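Local coordinates for tegumental protein 20.8 kDa (Clonorchis sinensis, PDB 5X2E) that binds a calcium ion through its N-terminal calmodulin-like EF-hand domain, the part of this tegumental-allergen-like protein present here, at residues V8-D11 with V17-Y20; E22-V27 with S35-W40. One frame throughout, in Å; residues are numbered along the deposited sequence.

Interaction 1: residues V8-D11 with V17-Y20; sequences VSID and VISY. With CA (calcium ion), chain B.
Asp11 OD1 and the backbone carbonyl oxygen of Val17 meet at a calcium ion, the Asp11 OD1 bond being 2.2 Å and the Val17 O bond 2.3 Å long. This is the EF-hand calcium loop: Asp11 leaves helix 3-10 as the first ligand, and Val17, on the short strand 17-19, gives its main-chain oxygen. The two ligand atoms, Asp11 OD1 and Val17 O, lie 3.2 Å apart, a closeness that the shared cation accounts for. Water 1 also binds the metal, its oxygen 2.3 Å from the calcium, and Asp13, Thr15 and Glu22 complete the shell. CG of Asp11 stands anti to the backbone N (chi1 -179°), which carries the carboxylate from the end of the helix across to the strand. Its other oxygen, OD2, accepts a hydrogen bond from the backbone N of Asn16 and forms a salt bridge with Arg72 of helix 65-79, so both oxygens are engaged and the rotation of the carboxylate is fixed.

Away from the metal the contact turns apolar. Ile18 lays its CG1 against Asp11 CB at 4.0 Å, while its CG2 and CD1 both rest on one methyl of Ile10, from the same side. With chi1 at -64°, Ile10 directs CG2 towards the strand, where it sits 3.6 Å from Ile18 CG2 and 3.7 Å from Ile18 CD1.

Interaction 2: residues E22-V27 with S35-W40; sequences ELEQYV and SMVEKW. With CA (calcium ion), chain B.
Leu23 meets Trp40 in the CH-pi part of this contact between two helices whose short segments run roughly antiparallel, at 141°, with axes 9.6 Å apart. Helix 20-29 is the exiting helix of the calcium-binding EF-hand, and helix 35-44 probably opens the second half of the EF-hand pair. Leu23 CD1 lies over a face of the indole in a CH-pi contact, 4.1 Å from the centroid of the five-membered ring and 26° off its normal. The other methyl, CD2, presses on Trp40 CB at 3.7 Å and also reaches Val37.

Aliphatic packing continues towards the C-terminal end of 22-27 and the N-terminal end of 35-40. Val27 places CG2 3.7 Å from Met36 CG, and the same methyl touches Val37 CG2; beyond CG the methionine bends at chi2 and chi3, taking its tip away from helix 20-29. Val37 thus fits among Leu23, Glu24 and Val27. Glu24 crosses it at about a right angle, its CG against the valine methyls and OE2 3.6 Å from Val37 CG1.

Glu22 is the metal ligand within these two segments, on another side of the same helix: OE1 and OE2 each bind calcium at 2.5 Å, a bidentate grip, and OE1 also accepts a hydrogen bond from Ser19 N. Leu23 and Trp40 both touch Ile18 of strand 17-19, and Trp40 meets Phe44 of its own helix edge-to-face.

Overall arrangement
Interaction 1 is buried near the centre of the chain and joins the entering helix of the EF-hand to its loop strand, whereas interaction 2 is partly buried and joins the exiting helix to the next helix along the chain. The ion dominates the polar chemistry of the first; between the helices of the second the contacts are mostly apolar, with Glu22 carrying the link back to the metal. Calcium and water 1 belong to both. A hydrophobic bridge runs beside this polar one: Ile10 packs on Tyr26 and on Trp40. Strand 17-19 pairs antiparallel with strand 51-53, probably tying the two halves together as in paired EF-hands.

Interaction 1: residues V8-D11 with V17-Y20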
ATOM      1  N   VAL A   8      -2.837  -2.937  -2.465  1.00 20.76           N
ATOM      2  CA  VAL A   8      -3.842  -3.888  -2.002  1.00 21.84           C
ATOM      3  C   VAL A   8      -3.209  -5.079  -1.298  1.00 21.74           C
ATOM      4  O   VAL A   8      -3.681  -5.506  -0.241  1.00 22.51           O
ATOM      5  CB  VAL A   8      -4.743  -4.316  -3.169  1.00 22.06           C
ATOM      6  CG1 VAL A   8      -5.618  -5.511  -2.776  1.00 23.55           C
ATOM      7  CG2 VAL A   8      -5.594  -3.114  -3.594  1.00 22.33           C
ATOM      8  N   SER A   9      -2.081  -5.561  -1.809  1.00 21.45           N
ATOM      9  CA  SER A   9      -1.384  -6.651  -1.131  1.00 22.14           C
ATOM     10  C   SER A   9      -0.868  -6.304   0.277  1.00 22.22           C
ATOM     11  O   SER A   9      -0.962  -7.100   1.216  1.00 23.49           O
ATOM     12  CB  SER A   9      -0.218  -7.116  -1.970  1.00 26.73           C
ATOM     13  OG  SER A   9       0.306  -8.285  -1.380  1.00 32.60           O
ATOM     14  N   ILE A  10      -0.309  -5.115   0.423  1.00 20.88           N
ATOM     15  CA  ILE A  10       0.199  -4.697   1.724  1.00 20.04           C
ATOM     16  C   ILE A  10      -0.957  -4.467   2.726  1.00 19.04           C
ATOM     17  O   ILE A  10      -0.870  -4.862   3.891  1.00 19.04           O
ATOM     18  CB  ILE A  10       1.052  -3.429   1.591  1.00 19.58           C
ATOM     19  CG1 ILE A  10       2.301  -3.705   0.744  1.00 20.72           C
ATOM     20  CG2 ILE A  10       1.438  -2.913   2.972  1.00 19.99           C
ATOM     21  CD1 ILE A  10       3.029  -2.428   0.317  1.00 22.46           C
ATOM     22  N   ASP A  11      -2.021  -3.834   2.252  1.00 17.90           N
ATOM     23  CA  ASP A  11      -3.134  -3.425   3.082  1.00 18.23           C
ATOM     24  C   ASP A  11      -4.091  -4.590   3.281  1.00 19.01           C
ATOM     25  O   ASP A  11      -5.229  -4.623   2.761  1.00 20.32           O
ATOM     26  CB  ASP A  11      -3.852  -2.236   2.452  1.00 18.88           C
ATOM     27  CG  ASP A  11      -5.001  -1.767   3.279  1.00 18.01           C
ATOM     28  OD1 ASP A  11      -4.921  -1.827   4.528  1.00 18.55           O
ATOM     29  OD2 ASP A  11      -6.021  -1.368   2.674  1.00 17.96           O
ATOM     30  N   VAL A  17      -5.599   2.120   4.823  1.00 16.71           N
ATOM     31  CA  VAL A  17      -4.472   2.700   5.507  1.00 17.29           C
ATOM     32  C   VAL A  17      -3.451   1.573   5.673  1.00 17.47           C
ATOM     33  O   VAL A  17      -3.759   0.539   6.285  1.00 18.00           O
ATOM     34  CB  VAL A  17      -4.849   3.270   6.869  1.00 18.73           C
ATOM     35  CG1 VAL A  17      -3.621   3.905   7.509  1.00 21.38           C
ATOM     36  CG2 VAL A  17      -5.995   4.296   6.735  1.00 20.53           C
ATOM     37  N   ILE A  18      -2.252   1.775   5.140  1.00 16.90           N
ATOM     38  CA  ILE A  18      -1.149   0.857   5.342  1.00 17.23           C
ATOM     39  C   ILE A  18      -0.489   1.217   6.679  1.00 17.53           C
ATOM     40  O   ILE A  18       0.031   2.329   6.893  1.00 18.54           O
ATOM     41  CB  ILE A  18      -0.148   0.917   4.174  1.00 18.77           C
ATOM     42  CG1 ILE A  18      -0.766   0.220   2.955  1.00 19.90           C
ATOM     43  CG2 ILE A  18       1.205   0.330   4.608  1.00 18.06           C
ATOM     44  CD1 ILE A  18       0.134   0.305   1.698  1.00 20.58           C
ATOM     45  N   SER A  19      -0.560   0.299   7.618  1.00 17.75           N
ATOM     46  CA  SER A  19       0.138   0.481   8.865  1.00 18.86           C
ATOM     47  C   SER A  19       1.617   0.160   8.687  1.00 18.40           C
ATOM     48  O   SER A  19       2.014  -0.608   7.781  1.00 18.56           O
ATOM     49  CB  SER A  19      -0.480  -0.418   9.958  1.00 18.81           C
ATOM     50  OG  SER A  19      -0.069  -1.755   9.731  1.00 18.96           O
ATOM     51  N   TYR A  20       2.452   0.690   9.565  1.00 19.13           N
ATOM     52  CA  TYR A  20       3.855   0.355   9.493  1.00 19.26           C
ATOM     53  C   TYR A  20       4.116  -1.171   9.690  1.00 18.72           C
ATOM     54  O   TYR A  20       4.870  -1.763   8.916  1.00 18.48           O
ATOM     55  CB  TYR A  20       4.654   1.207  10.453  1.00 20.80           C
ATOM     56  CG  TYR A  20       4.736   2.709  10.140  1.00 22.60           C
ATOM     57  CD1 TYR A  20       4.310   3.243   8.933  1.00 23.10           C
ATOM     58  CD2 TYR A  20       5.256   3.577  11.095  1.00 24.79           C
ATOM     59  CE1 TYR A  20       4.438   4.611   8.668  1.00 22.36           C
ATOM     60  CE2 TYR A  20       5.364   4.927  10.857  1.00 25.19           C
ATOM     61  CZ  TYR A  20       4.949   5.452   9.640  1.00 24.90           C
ATOM     62  OH  TYR A  20       5.115   6.820   9.449  1.00 30.18           O
TER
HETATM   63 CA    CA B 101      -4.439  -1.652   6.706  1.00 17.56          CA
HETATM   64  O   HOH W   1      -4.068  -1.121   8.959  1.00 23.58           O

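Interaction 2: residues E22-V27 with S35-W40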
ATOM      1  N   GLU A  22       2.109  -3.587   8.674  1.00 17.34           N
ATOM      2  CA  GLU A  22       1.730  -4.173   7.390  1.00 16.73           C
ATOM      3  C   GLU A  22       2.845  -4.036   6.364  1.00 17.14           C
ATOM      4  O   GLU A  22       3.165  -4.991   5.667  1.00 18.44           O
ATOM      5  CB  GLU A  22       0.445  -3.501   6.848  1.00 17.63           C
ATOM      6  CG  GLU A  22      -0.824  -4.024   7.499  1.00 17.70           C
ATOM      7  CD  GLU A  22      -2.077  -3.263   7.054  1.00 17.89           C
ATOM      8  OE1 GLU A  22      -1.983  -2.099   6.593  1.00 18.76           O
ATOM      9  OE2 GLU A  22      -3.197  -3.812   7.145  1.00 20.32           O
ATOM     10  N   LEU A  23       3.416  -2.843   6.267  1.00 17.51           N
ATOM     11  CA  LEU A  23       4.496  -2.574   5.339  1.00 18.58           C
ATOM     12  C   LEU A  23       5.711  -3.438   5.686  1.00 18.45           C
ATOM     13  O   LEU A  23       6.310  -4.069   4.823  1.00 20.03           O
ATOM     14  CB  LEU A  23       4.835  -1.079   5.399  1.00 19.70           C
ATOM     15  CG  LEU A  23       6.070  -0.638   4.623  1.00 21.40           C
ATOM     16  CD1 LEU A  23       5.909  -0.881   3.100  1.00 23.24           C
ATOM     17  CD2 LEU A  23       6.330   0.824   4.934  1.00 24.43           C
ATOM     18  N   GLU A  24       6.027  -3.508   6.981  1.00 17.67           N
ATOM     19  CA  GLU A  24       7.188  -4.257   7.416  1.00 19.24           C
ATOM     20  C   GLU A  24       7.022  -5.762   7.176  1.00 18.86           C
ATOM     21  O   GLU A  24       7.984  -6.444   6.777  1.00 19.47           O
ATOM     22  CB  GLU A  24       7.469  -3.926   8.885  1.00 19.50           C
ATOM     23  CG  GLU A  24       7.969  -2.481   8.983  1.00 21.80           C
ATOM     24  CD  GLU A  24       7.678  -1.734  10.228  1.00 23.62           C
ATOM     25  OE1 GLU A  24       7.084  -2.265  11.187  1.00 23.03           O
ATOM     26  OE2 GLU A  24       8.137  -0.558  10.234  1.00 25.03           O
ATOM     27  N   GLN A  25       5.807  -6.274   7.367  1.00 19.09           N
ATOM     28  CA  GLN A  25       5.532  -7.681   7.062  1.00 19.67           C
ATOM     29  C   GLN A  25       5.678  -7.962   5.568  1.00 20.05           C
ATOM     30  O   GLN A  25       6.278  -8.946   5.159  1.00 20.89           O
ATOM     31  CB  GLN A  25       4.137  -8.070   7.521  1.00 19.88           C
ATOM     32  CG  GLN A  25       3.792  -9.502   7.171  1.00 21.20           C
ATOM     33  CD  GLN A  25       2.518  -9.972   7.795  1.00 24.32           C
ATOM     34  OE1 GLN A  25       1.627  -9.176   8.139  1.00 23.26           O
ATOM     35  NE2 GLN A  25       2.416 -11.282   7.968  1.00 28.64           N
ATOM     36  N   TYR A  26       5.151  -7.083   4.731  1.00 18.93           N
ATOM     37  CA  TYR A  26       5.313  -7.272   3.299  1.00 20.49           C
ATOM     38  C   TYR A  26       6.778  -7.287   2.869  1.00 20.14           C
ATOM     39  O   TYR A  26       7.207  -8.127   2.067  1.00 21.01           O
ATOM     40  CB  TYR A  26       4.560  -6.177   2.570  1.00 21.50           C
ATOM     41  CG  TYR A  26       4.623  -6.315   1.075  1.00 24.36           C
ATOM     42  CD1 TYR A  26       5.598  -5.657   0.346  1.00 27.55           C
ATOM     43  CD2 TYR A  26       3.688  -7.093   0.381  1.00 27.23           C
ATOM     44  CE1 TYR A  26       5.649  -5.773  -1.045  1.00 29.26           C
ATOM     45  CE2 TYR A  26       3.741  -7.221  -0.997  1.00 30.02           C
ATOM     46  CZ  TYR A  26       4.718  -6.550  -1.702  1.00 30.55           C
ATOM     47  OH  TYR A  26       4.747  -6.655  -3.062  1.00 33.82           O
ATOM     48  N   VAL A  27       7.567  -6.377   3.420  1.00 19.88           N
ATOM     49  CA  VAL A  27       8.971  -6.302   3.064  1.00 20.86           C
ATOM     50  C   VAL A  27       9.667  -7.589   3.444  1.00 21.80           C
ATOM     51  O   VAL A  27      10.360  -8.196   2.611  1.00 22.98           O
ATOM     52  CB  VAL A  27       9.618  -5.088   3.732  1.00 21.32           C
ATOM     53  CG1 VAL A  27      11.161  -5.165   3.684  1.00 23.33           C
ATOM     54  CG2 VAL A  27       9.120  -3.806   3.060  1.00 21.85           C
ATOM     55  N   SER A  35      15.502  -1.210   3.863  1.00 32.49           N
ATOM     56  CA  SER A  35      15.521   0.223   3.565  1.00 33.50           C
ATOM     57  C   SER A  35      14.236   0.671   2.845  1.00 32.40           C
ATOM     58  O   SER A  35      13.913   1.866   2.796  1.00 33.63           O
ATOM     59  CB  SER A  35      16.745   0.559   2.713  1.00 37.21           C
ATOM     60  OG  SER A  35      16.716  -0.191   1.524  1.00 40.21           O
ATOM     61  N   MET A  36      13.547  -0.297   2.252  1.00 29.99           N
ATOM     62  CA  MET A  36      12.256  -0.119   1.601  1.00 29.06           C
ATOM     63  C   MET A  36      11.243   0.500   2.549  1.00 27.34           C
ATOM     64  O   MET A  36      10.368   1.273   2.133  1.00 26.99           O
ATOM     65  CB  MET A  36      11.748  -1.490   1.115  1.00 32.20           C
ATOM     66  CG  MET A  36      10.433  -1.475   0.435  1.00 34.74           C
ATOM     67  SD  MET A  36      10.648  -0.530  -1.071  1.00 41.78           S
ATOM     68  CE  MET A  36      11.513  -1.755  -2.063  1.00 38.32           C
ATOM     69  N   VAL A  37      11.331   0.136   3.828  1.00 27.19           N
ATOM     70  CA  VAL A  37      10.393   0.684   4.803  1.00 24.16           C
ATOM     71  C   VAL A  37      10.560   2.210   4.886  1.00 24.97           C
ATOM     72  O   VAL A  37       9.572   2.965   4.732  1.00 25.03           O
ATOM     73  CB  VAL A  37      10.570   0.011   6.201  1.00 22.83           C
ATOM     74  CG1 VAL A  37       9.657   0.683   7.210  1.00 24.91           C
ATOM     75  CG2 VAL A  37      10.320  -1.491   6.131  1.00 22.67           C
ATOM     76  N   GLU A  38      11.794   2.654   5.066  1.00 26.32           N
ATOM     77  CA  GLU A  38      12.063   4.093   5.115  1.00 30.24           C
ATOM     78  C   GLU A  38      11.668   4.804   3.824  1.00 28.36           C
ATOM     79  O   GLU A  38      11.176   5.918   3.869  1.00 29.70           O
ATOM     80  CB  GLU A  38      13.534   4.354   5.408  1.00 36.86           C
ATOM     81  CG  GLU A  38      13.912   4.105   6.851  1.00 45.86           C
ATOM     82  CD  GLU A  38      13.871   5.358   7.696  1.00 53.02           C
ATOM     83  OE1 GLU A  38      14.917   6.047   7.759  1.00 55.47           O
ATOM     84  OE2 GLU A  38      12.807   5.651   8.298  1.00 55.32           O
ATOM     85  N   LYS A  39      11.876   4.165   2.675  1.00 28.45           N
ATOM     86  CA  LYS A  39      11.539   4.795   1.400  1.00 28.81           C
ATOM     87  C   LYS A  39      10.026   5.018   1.280  1.00 26.14           C
ATOM     88  O   LYS A  39       9.582   6.081   0.844  1.00 26.23           O
ATOM     89  CB  LYS A  39      12.051   3.958   0.223  1.00 32.30           C
ATOM     90  CG  LYS A  39      13.561   3.779   0.163  1.00 38.91           C
ATOM     91  CD  LYS A  39      13.905   2.926  -1.058  1.00 44.05           C
ATOM     92  CE  LYS A  39      14.946   1.848  -0.747  1.00 47.96           C
ATOM     93  NZ  LYS A  39      16.282   2.423  -0.405  1.00 49.33           N
ATOM     94  N   TRP A  40       9.227   4.027   1.665  1.00 24.67           N
ATOM     95  CA  TRP A  40       7.759   4.168   1.638  1.00 23.95           C
ATOM     96  C   TRP A  40       7.299   5.258   2.598  1.00 24.15           C
ATOM     97  O   TRP A  40       6.371   6.030   2.300  1.00 24.68           O
ATOM     98  CB  TRP A  40       7.078   2.820   1.971  1.00 25.05           C
ATOM     99  CG  TRP A  40       6.924   1.945   0.753  1.00 27.23           C
ATOM    100  CD1 TRP A  40       7.937   1.404  -0.015  1.00 30.01           C
ATOM    101  CD2 TRP A  40       5.691   1.540   0.138  1.00 27.66           C
ATOM    102  NE1 TRP A  40       7.401   0.697  -1.062  1.00 30.98           N
ATOM    103  CE2 TRP A  40       6.027   0.762  -0.991  1.00 29.83           C
ATOM    104  CE3 TRP A  40       4.331   1.768   0.423  1.00 27.42           C
ATOM    105  CZ2 TRP A  40       5.061   0.213  -1.828  1.00 30.25           C
ATOM    106  CZ3 TRP A  40       3.375   1.193  -0.411  1.00 29.03           C
ATOM    107  CH2 TRP A  40       3.751   0.436  -1.524  1.00 30.30           C
TER
HETATM  108 CA    CA B 101      -4.439  -1.652   6.706  1.00 17.56          CA
HETATM  109  O   HOH W   1      -4.068  -1.121   8.959  1.00 23.58           O